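Local coordinates for protein Old Yellow Enzyme (PDB 6AGZ) that probably catalyses the asymmetric reduction of enone compounds, as an FMN-dependent old yellow enzyme built on a TIM barrel, at residues Leu193-Ile198 / Arg239-Ala244; Asn215-Leu220 / Ile259-Tyr264; Met156-Ile161 / Asp207-Ser212. All blocks are in the same frame, centred on the assembly; numbering follows the deposited sequence.

Contact 1. Residues Leu193-Ile198 / Arg239-Ala244. With FMN (flavin mononucleotide), chain C.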
# COMPACT_ATOMS: atom_id res chain seq x y z
N LEU A 193 -16.34 -12.91 -9.20
CA LEU A 193 -17.20 -12.71 -8.03
C LEU A 193 -16.44 -12.13 -6.84
O LEU A 193 -16.83 -11.10 -6.28
CB LEU A 193 -17.86 -14.02 -7.63
CG LEU A 193 -18.84 -13.84 -6.46
CD1 LEU A 193 -20.13 -13.18 -6.93
CD2 LEU A 193 -19.13 -15.14 -5.74
N LEU A 194 -15.35 -12.78 -6.44
CA LEU A 194 -14.63 -12.33 -5.25
C LEU A 194 -14.06 -10.93 -5.45
O LEU A 194 -14.13 -10.08 -4.55
CB LEU A 194 -13.52 -13.32 -4.89
CG LEU A 194 -13.94 -14.79 -4.84
CD1 LEU A 194 -12.88 -15.58 -4.15
CD2 LEU A 194 -15.28 -14.97 -4.14
N ASP A 195 -13.49 -10.67 -6.63
CA ASP A 195 -13.04 -9.32 -6.95
C ASP A 195 -14.21 -8.34 -6.89
O ASP A 195 -14.06 -7.23 -6.37
CB ASP A 195 -12.38 -9.30 -8.34
CG ASP A 195 -11.52 -8.07 -8.55
OD1 ASP A 195 -10.90 -7.61 -7.57
OD2 ASP A 195 -11.46 -7.58 -9.69
N GLN A 196 -15.37 -8.75 -7.40
CA GLN A 196 -16.56 -7.90 -7.31
C GLN A 196 -16.87 -7.54 -5.86
O GLN A 196 -17.26 -6.40 -5.57
CB GLN A 196 -17.76 -8.59 -7.95
CG GLN A 196 -17.61 -8.87 -9.43
CD GLN A 196 -18.57 -9.93 -9.93
OE1 GLN A 196 -19.66 -10.11 -9.36
NE2 GLN A 196 -18.19 -10.64 -10.98
N PHE A 197 -16.70 -8.49 -4.94
CA PHE A 197 -16.87 -8.16 -3.53
C PHE A 197 -15.77 -7.22 -3.04
O PHE A 197 -16.01 -6.40 -2.15
CB PHE A 197 -16.90 -9.43 -2.68
CG PHE A 197 -18.27 -10.02 -2.53
CD1 PHE A 197 -18.80 -10.85 -3.50
CD2 PHE A 197 -19.05 -9.71 -1.42
CE1 PHE A 197 -20.07 -11.39 -3.36
CE2 PHE A 197 -20.32 -10.24 -1.28
CZ PHE A 197 -20.83 -11.08 -2.25
N ILE A 198 -14.57 -7.32 -3.62
CA ILE A 198 -13.47 -6.46 -3.19
C ILE A 198 -13.64 -5.04 -3.72
O ILE A 198 -13.30 -4.06 -3.04
CB ILE A 198 -12.13 -7.06 -3.62
CG1 ILE A 198 -11.91 -8.42 -2.95
CG2 ILE A 198 -10.97 -6.13 -3.29
CD1 ILE A 198 -10.69 -9.16 -3.45
N ARG A 239 -5.22 -15.60 -6.21
CA ARG A 239 -4.75 -14.65 -7.21
C ARG A 239 -5.46 -13.32 -7.04
O ARG A 239 -6.67 -13.27 -6.83
CB ARG A 239 -4.95 -15.17 -8.64
CG ARG A 239 -4.31 -14.28 -9.69
CD ARG A 239 -4.27 -14.93 -11.05
NE ARG A 239 -2.98 -14.71 -11.70
CZ ARG A 239 -2.74 -14.95 -12.98
NH1 ARG A 239 -3.70 -15.40 -13.77
NH2 ARG A 239 -1.53 -14.73 -13.48
N LEU A 240 -4.69 -12.23 -7.15
CA LEU A 240 -5.20 -10.88 -7.01
C LEU A 240 -4.69 -10.02 -8.17
O LEU A 240 -3.58 -10.23 -8.68
CB LEU A 240 -4.77 -10.25 -5.67
CG LEU A 240 -5.14 -11.02 -4.41
CD1 LEU A 240 -4.34 -10.52 -3.22
CD2 LEU A 240 -6.63 -10.92 -4.13
N SER A 241 -5.51 -9.06 -8.57
CA SER A 241 -5.16 -8.13 -9.66
C SER A 241 -5.56 -6.72 -9.25
O SER A 241 -6.56 -6.17 -9.73
CB SER A 241 -5.85 -8.54 -10.96
OG SER A 241 -7.26 -8.44 -10.84
N PRO A 242 -4.78 -6.10 -8.36
CA PRO A 242 -5.19 -4.79 -7.81
C PRO A 242 -5.34 -3.70 -8.86
O PRO A 242 -6.21 -2.83 -8.71
CB PRO A 242 -4.07 -4.47 -6.82
CG PRO A 242 -3.44 -5.79 -6.49
CD PRO A 242 -3.53 -6.59 -7.75
N TYR A 243 -4.52 -3.71 -9.91
CA TYR A 243 -4.54 -2.64 -10.90
C TYR A 243 -5.50 -2.90 -12.06
O TYR A 243 -5.76 -1.98 -12.84
CB TYR A 243 -3.14 -2.42 -11.47
CG TYR A 243 -2.15 -1.87 -10.47
CD1 TYR A 243 -2.27 -0.58 -9.97
CD2 TYR A 243 -1.08 -2.63 -10.03
CE1 TYR A 243 -1.37 -0.07 -9.06
CE2 TYR A 243 -0.17 -2.14 -9.12
CZ TYR A 243 -0.32 -0.85 -8.63
OH TYR A 243 0.58 -0.35 -7.73
N ALA A 244 -6.02 -4.12 -12.20
CA ALA A 244 -6.85 -4.45 -13.34
C ALA A 244 -8.17 -3.68 -13.32
O ALA A 244 -8.74 -3.42 -12.26
CB ALA A 244 -7.13 -5.95 -13.38
N1 FMN C . -5.93 -15.83 -15.56
C2 FMN C . -6.64 -16.42 -14.53
O2 FMN C . -6.40 -16.11 -13.36
N3 FMN C . -7.61 -17.35 -14.80
C4 FMN C . -7.88 -17.70 -16.11
O4 FMN C . -8.75 -18.54 -16.36
C4A FMN C . -7.18 -17.11 -17.14
N5 FMN C . -7.45 -17.46 -18.45
C5A FMN C . -6.75 -16.88 -19.48
C6 FMN C . -7.03 -17.24 -20.79
C7 FMN C . -6.33 -16.66 -21.84
C7M FMN C . -6.63 -17.05 -23.25
C8 FMN C . -5.34 -15.71 -21.58
C8M FMN C . -4.58 -15.09 -22.71
C9 FMN C . -5.06 -15.35 -20.27
C9A FMN C . -5.76 -15.94 -19.21
N10 FMN C . -5.49 -15.58 -17.90
C10 FMN C . -6.19 -16.17 -16.87
C1' FMN C . -4.42 -14.57 -17.61
C2' FMN C . -3.08 -15.31 -17.57
O2' FMN C . -3.11 -16.26 -16.52
C3' FMN C . -1.88 -14.38 -17.39
O3' FMN C . -1.95 -13.73 -16.15
C4' FMN C . -1.81 -13.36 -18.52
O4' FMN C . -1.98 -14.01 -19.76
C5' FMN C . -0.47 -12.63 -18.54
O5' FMN C . 0.58 -13.57 -18.61
P FMN C . 1.44 -13.72 -19.96
O1P FMN C . 1.95 -12.36 -20.38
O2P FMN C . 2.61 -14.64 -19.72
O3P FMN C . 0.56 -14.30 -21.04
O HOH W 1 -9.34 -6.44 -10.69
O HOH W 2 -8.26 -8.72 -7.61
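D195 and S241 meet mainly through water: D195 OD2 stays 4.4 Å from S241 OG, and two ordered waters bind both residues. One donates to D195 OD2 at 2.6 Å and also bonds to S241 OG. The other donates to D195 OD1 and accepts from the backbone N of S241. The first torsion of D195 (chi1 -162°) swings the carboxylate off helix 193-198 and over to S241. Both carboxylate oxygens are also engaged elsewhere, OD2 by G191 N and S249 OG and OD1 by Q199 NE2, while S241 OG is bonded to H190 N. The buried charge is therefore well supplied with partners.

The apolar share is small. I198 CD1 comes to 4.5 Å from L240 CD2, methyl against methyl. The same isoleucine also lies against F262 and I265 of helix 258-274.

R239 does not touch helix 193-198; its chain turns off across that direction to the flavin. R239 NH1 donates to FMN O2 at 2.8 Å and to the ribityl FMN O2' at 2.9 Å, the latter nearly straight at 170°. NH2 adds a weak bond to FMN O3'. N1 of the flavin sits in the guanidinium plane, so the cation would probably stabilise negative charge gathering at N1 and O2 on reduction. A bend at chi3 (-137°) swings the guanidinium into place. This is the C-terminal mouth of a TIM barrel, where strand 236-240 ends and the segments after the strands enclose the FMN pocket.

Contact 2. Residues Asn215-Leu220 / Ile259-Tyr264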
# COMPACT_ATOMS: atom_id res chain seq x y z
N ASN A 215 -14.77 -5.10 5.27
CA ASN A 215 -16.01 -5.74 4.84
C ASN A 215 -15.92 -6.22 3.40
O ASN A 215 -16.42 -7.31 3.07
CB ASN A 215 -17.19 -4.78 5.01
CG ASN A 215 -17.55 -4.57 6.47
OD1 ASN A 215 -16.86 -5.06 7.37
ND2 ASN A 215 -18.63 -3.83 6.71
N ARG A 216 -15.30 -5.44 2.52
CA ARG A 216 -15.20 -5.84 1.12
C ARG A 216 -14.27 -7.04 0.95
O ARG A 216 -14.48 -7.86 0.04
CB ARG A 216 -14.71 -4.67 0.26
CG ARG A 216 -15.78 -3.63 -0.03
CD ARG A 216 -15.27 -2.56 -0.98
NE ARG A 216 -14.20 -1.77 -0.39
CZ ARG A 216 -14.39 -0.64 0.28
NH1 ARG A 216 -13.35 0.02 0.79
NH2 ARG A 216 -15.62 -0.18 0.46
N ALA A 217 -13.26 -7.17 1.80
CA ALA A 217 -12.35 -8.30 1.76
C ALA A 217 -12.85 -9.49 2.57
O ALA A 217 -12.19 -10.53 2.59
CB ALA A 217 -10.97 -7.89 2.27
N ARG A 218 -14.01 -9.36 3.22
CA ARG A 218 -14.44 -10.37 4.19
C ARG A 218 -14.74 -11.70 3.52
O ARG A 218 -14.32 -12.76 4.01
CB ARG A 218 -15.66 -9.87 4.96
CG ARG A 218 -16.10 -10.83 6.06
CD ARG A 218 -17.18 -10.21 6.93
NE ARG A 218 -16.85 -8.85 7.32
CZ ARG A 218 -16.01 -8.53 8.30
NH1 ARG A 218 -15.39 -9.48 8.98
NH2 ARG A 218 -15.77 -7.26 8.58
N LEU A 219 -15.47 -11.69 2.40
CA LEU A 219 -15.84 -12.94 1.75
C LEU A 219 -14.61 -13.73 1.33
O LEU A 219 -14.52 -14.94 1.57
CB LEU A 219 -16.75 -12.67 0.55
CG LEU A 219 -17.56 -13.86 0.02
CD1 LEU A 219 -18.82 -13.39 -0.68
CD2 LEU A 219 -16.75 -14.73 -0.92
N LEU A 220 -13.65 -13.05 0.69
CA LEU A 220 -12.42 -13.72 0.28
C LEU A 220 -11.72 -14.37 1.48
O LEU A 220 -11.35 -15.54 1.42
CB LEU A 220 -11.48 -12.73 -0.40
CG LEU A 220 -10.07 -13.26 -0.68
CD1 LEU A 220 -10.12 -14.42 -1.68
CD2 LEU A 220 -9.15 -12.16 -1.18
N ILE A 259 -4.10 0.01 -3.32
CA ILE A 259 -2.98 -0.24 -2.42
C ILE A 259 -3.48 -0.41 -0.99
O ILE A 259 -2.93 -1.21 -0.22
CB ILE A 259 -1.93 0.88 -2.55
CG1 ILE A 259 -1.22 0.77 -3.90
CG2 ILE A 259 -0.92 0.81 -1.41
CD1 ILE A 259 -0.19 1.86 -4.14
N ALA A 260 -4.54 0.32 -0.61
CA ALA A 260 -5.11 0.19 0.73
C ALA A 260 -5.94 -1.08 0.86
O ALA A 260 -5.78 -1.85 1.81
CB ALA A 260 -5.95 1.42 1.05
N GLN A 261 -6.86 -1.30 -0.08
CA GLN A 261 -7.74 -2.47 -0.03
C GLN A 261 -6.94 -3.76 -0.13
O GLN A 261 -6.94 -4.59 0.80
CB GLN A 261 -8.76 -2.36 -1.17
CG GLN A 261 -9.77 -3.48 -1.25
CD GLN A 261 -10.79 -3.44 -0.14
OE1 GLN A 261 -11.62 -2.53 -0.08
NE2 GLN A 261 -10.76 -4.44 0.73
N PHE A 262 -6.23 -3.94 -1.24
CA PHE A 262 -5.43 -5.14 -1.43
C PHE A 262 -4.22 -5.16 -0.50
O PHE A 262 -3.72 -6.24 -0.18
CB PHE A 262 -5.00 -5.26 -2.89
CG PHE A 262 -6.15 -5.41 -3.84
CD1 PHE A 262 -6.57 -6.67 -4.24
CD2 PHE A 262 -6.83 -4.30 -4.32
CE1 PHE A 262 -7.63 -6.82 -5.11
CE2 PHE A 262 -7.89 -4.44 -5.19
CZ PHE A 262 -8.29 -5.70 -5.59
N GLY A 263 -3.75 -3.99 -0.08
CA GLY A 263 -2.74 -3.96 0.97
C GLY A 263 -3.25 -4.59 2.25
O GLY A 263 -2.52 -5.33 2.92
N TYR A 264 -4.51 -4.32 2.60
CA TYR A 264 -5.11 -4.96 3.77
C TYR A 264 -5.28 -6.46 3.54
O TYR A 264 -5.04 -7.26 4.45
CB TYR A 264 -6.46 -4.32 4.10
CG TYR A 264 -7.31 -5.14 5.05
CD1 TYR A 264 -7.11 -5.07 6.42
CD2 TYR A 264 -8.31 -5.97 4.57
CE1 TYR A 264 -7.88 -5.82 7.29
CE2 TYR A 264 -9.09 -6.72 5.43
CZ TYR A 264 -8.87 -6.64 6.79
OH TYR A 264 -9.64 -7.39 7.65
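On the outer wall of the TIM barrel, R216, which ends the short helix 213-216, and A217, at the join with helix 218-231, pack against Q261 and Y264 of helix 258-274. The main polar link is the amide oxygen of Q261, gripped twice by one guanidinium. R216 NE donates to Q261 OE1 at 2.7 Å (159°), and R216 NH1 adds a weak bond to the same oxygen at 3.2 Å. The oxygen sits at the guanidinium edge, near its plane, but the two flat groups stand almost perpendicular, 81° apart, and NE approaches tilted from the carbonyl plane. A bend at chi2 (71°) brings the Q261 amide round to R216. Its other end is held as well, since NE2 bonds to the carbonyl O of I213, so the rotation of the amide is fixed from both sides. Near the subunit interface, A260 of this helix packs on G263 of the second subunit and Y264 on I213 of that subunit. On this chain the tyrosine offers its edge: A217 CB lies near the ring plane, 3.9 Å from Y264 CE2, and the same CB is 3.8 Å from Q261 NE2.

Contact 3. Residues Met156-Ile161 / Asp207-Ser212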
# COMPACT_ATOMS: atom_id res chain seq x y z
N MET A 156 -26.60 -10.93 -3.83
CA MET A 156 -26.61 -12.20 -3.11
C MET A 156 -27.21 -12.04 -1.72
O MET A 156 -26.91 -11.07 -1.00
CB MET A 156 -25.19 -12.76 -3.00
CG MET A 156 -24.57 -13.15 -4.33
SD MET A 156 -22.97 -13.96 -4.12
CE MET A 156 -23.47 -15.43 -3.23
N THR A 157 -28.06 -12.98 -1.34
CA THR A 157 -28.55 -13.05 0.02
C THR A 157 -27.46 -13.62 0.93
O THR A 157 -26.43 -14.12 0.48
CB THR A 157 -29.81 -13.91 0.10
OG1 THR A 157 -29.49 -15.27 -0.22
CG2 THR A 157 -30.86 -13.40 -0.88
N LEU A 158 -27.70 -13.53 2.24
CA LEU A 158 -26.79 -14.16 3.20
C LEU A 158 -26.72 -15.66 2.97
O LEU A 158 -25.64 -16.26 3.04
CB LEU A 158 -27.24 -13.85 4.63
CG LEU A 158 -26.70 -12.57 5.25
CD1 LEU A 158 -27.55 -12.16 6.45
CD2 LEU A 158 -25.25 -12.75 5.66
N GLU A 159 -27.86 -16.29 2.67
CA GLU A 159 -27.88 -17.73 2.42
C GLU A 159 -27.05 -18.09 1.19
O GLU A 159 -26.33 -19.09 1.20
CB GLU A 159 -29.33 -18.20 2.25
CG GLU A 159 -29.46 -19.64 1.78
CD GLU A 159 -28.80 -20.64 2.72
OE1 GLU A 159 -28.73 -20.36 3.93
OE2 GLU A 159 -28.35 -21.70 2.23
N GLN A 160 -27.15 -17.29 0.13
CA GLN A 160 -26.36 -17.57 -1.07
C GLN A 160 -24.87 -17.40 -0.82
O GLN A 160 -24.06 -18.10 -1.43
CB GLN A 160 -26.83 -16.68 -2.22
CG GLN A 160 -28.22 -17.02 -2.73
CD GLN A 160 -28.74 -16.01 -3.74
OE1 GLN A 160 -28.52 -14.80 -3.60
NE2 GLN A 160 -29.44 -16.50 -4.76
N ILE A 161 -24.49 -16.49 0.08
CA ILE A 161 -23.08 -16.31 0.41
C ILE A 161 -22.57 -17.50 1.21
O ILE A 161 -21.49 -18.04 0.95
CB ILE A 161 -22.87 -14.98 1.15
CG1 ILE A 161 -23.20 -13.80 0.23
CG2 ILE A 161 -21.45 -14.88 1.68
CD1 ILE A 161 -23.16 -12.45 0.92
N ASP A 207 -24.29 -4.45 4.50
CA ASP A 207 -24.08 -5.41 5.58
C ASP A 207 -22.57 -5.58 5.79
O ASP A 207 -21.76 -4.80 5.29
CB ASP A 207 -24.79 -6.73 5.29
CG ASP A 207 -24.33 -7.40 4.00
OD1 ASP A 207 -23.30 -6.99 3.42
OD2 ASP A 207 -25.01 -8.35 3.56
N LYS A 208 -22.18 -6.61 6.54
CA LYS A 208 -20.77 -6.79 6.87
C LYS A 208 -19.92 -7.25 5.69
O LYS A 208 -18.71 -7.46 5.88
CB LYS A 208 -20.62 -7.78 8.03
CG LYS A 208 -20.97 -9.21 7.69
CD LYS A 208 -20.49 -10.15 8.79
CE LYS A 208 -20.88 -11.59 8.51
NZ LYS A 208 -20.33 -12.51 9.55
N TYR A 209 -20.48 -7.42 4.50
CA TYR A 209 -19.71 -7.80 3.32
C TYR A 209 -19.46 -6.63 2.38
O TYR A 209 -18.96 -6.83 1.27
CB TYR A 209 -20.40 -8.94 2.58
CG TYR A 209 -20.32 -10.26 3.31
CD1 TYR A 209 -19.15 -11.02 3.29
CD2 TYR A 209 -21.40 -10.75 4.04
CE1 TYR A 209 -19.07 -12.23 3.96
CE2 TYR A 209 -21.32 -11.95 4.71
CZ TYR A 209 -20.15 -12.69 4.67
OH TYR A 209 -20.07 -13.89 5.34
N GLY A 210 -19.79 -5.41 2.80
CA GLY A 210 -19.49 -4.22 2.03
C GLY A 210 -19.45 -3.01 2.94
O GLY A 210 -19.82 -3.06 4.11
N GLY A 211 -19.00 -1.89 2.36
CA GLY A 211 -18.98 -0.63 3.07
C GLY A 211 -17.67 -0.27 3.74
O GLY A 211 -17.57 0.83 4.30
N SER A 212 -16.67 -1.15 3.70
CA SER A 212 -15.36 -0.82 4.24
C SER A 212 -14.34 -1.77 3.61
O SER A 212 -14.70 -2.72 2.91
CB SER A 212 -15.33 -0.92 5.77
OG SER A 212 -15.36 -2.27 6.20
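Y209 N donates to D207 OD1 at 3.1 Å, an Asx turn that holds the backbone end of the tyrosine whose ring meets I161 and L158. The donor stands 52° out of the carboxylate plane, and D207 OD2 makes a salt bridge to R205. Across the contact, I161 lays its CG2 over one face of Y209. This is a CH-pi contact, 4.3 Å from I161 CG2 to the ring centroid and 24° off the normal, shifted toward the rim so that CZ is the nearest ring atom. With CG1 beside the backbone N (chi1 -65°), the other branch of I161 also reaches the tyrosine, I161 CD1 coming to 4.0 Å from Y209 CD2. L158 arrives at the ring edge instead, its CD2 4.1 Å from Y209 CE2. In the barrel this joins the start of outer helix 158-179 to the loop leading into the next outer helices, 213-216 and 218-231. The hydroxyl of Y209 is hydrogen-bonded to E222 of helix 218-231, tying the far end of the ring to that helix. The first turn that carries L158 and I161 is fixed by a capping box with T157 as the N-cap: T157 N donates to Q160 OE1 at 2.9 Å, and Q160 N returns a bond to T157 OG1 at 3.1 Å.

The three contacts run outward from the flavin. Contact 1 holds R239 of the FMN pocket, and the centre of contact 2 is about 9 Å from that of contact 1; contact 3 is about 16 Å from contact 1 and 14 Å from contact 2, centre to centre. Helix 193-198 touches both other contacts: I198 O lies 3.2 Å from R216 CD of contact 2, while F197 CE1 is 4.0 Å from M156 SD of contact 3. Contacts 2 and 3 are tied by polar bonds as well, probably from R218 NE to K208 O at 2.7 Å and from N215 ND2 to G210 O at 3.0 Å. Of the three, contact 1 alone supplies a residue to the flavin site.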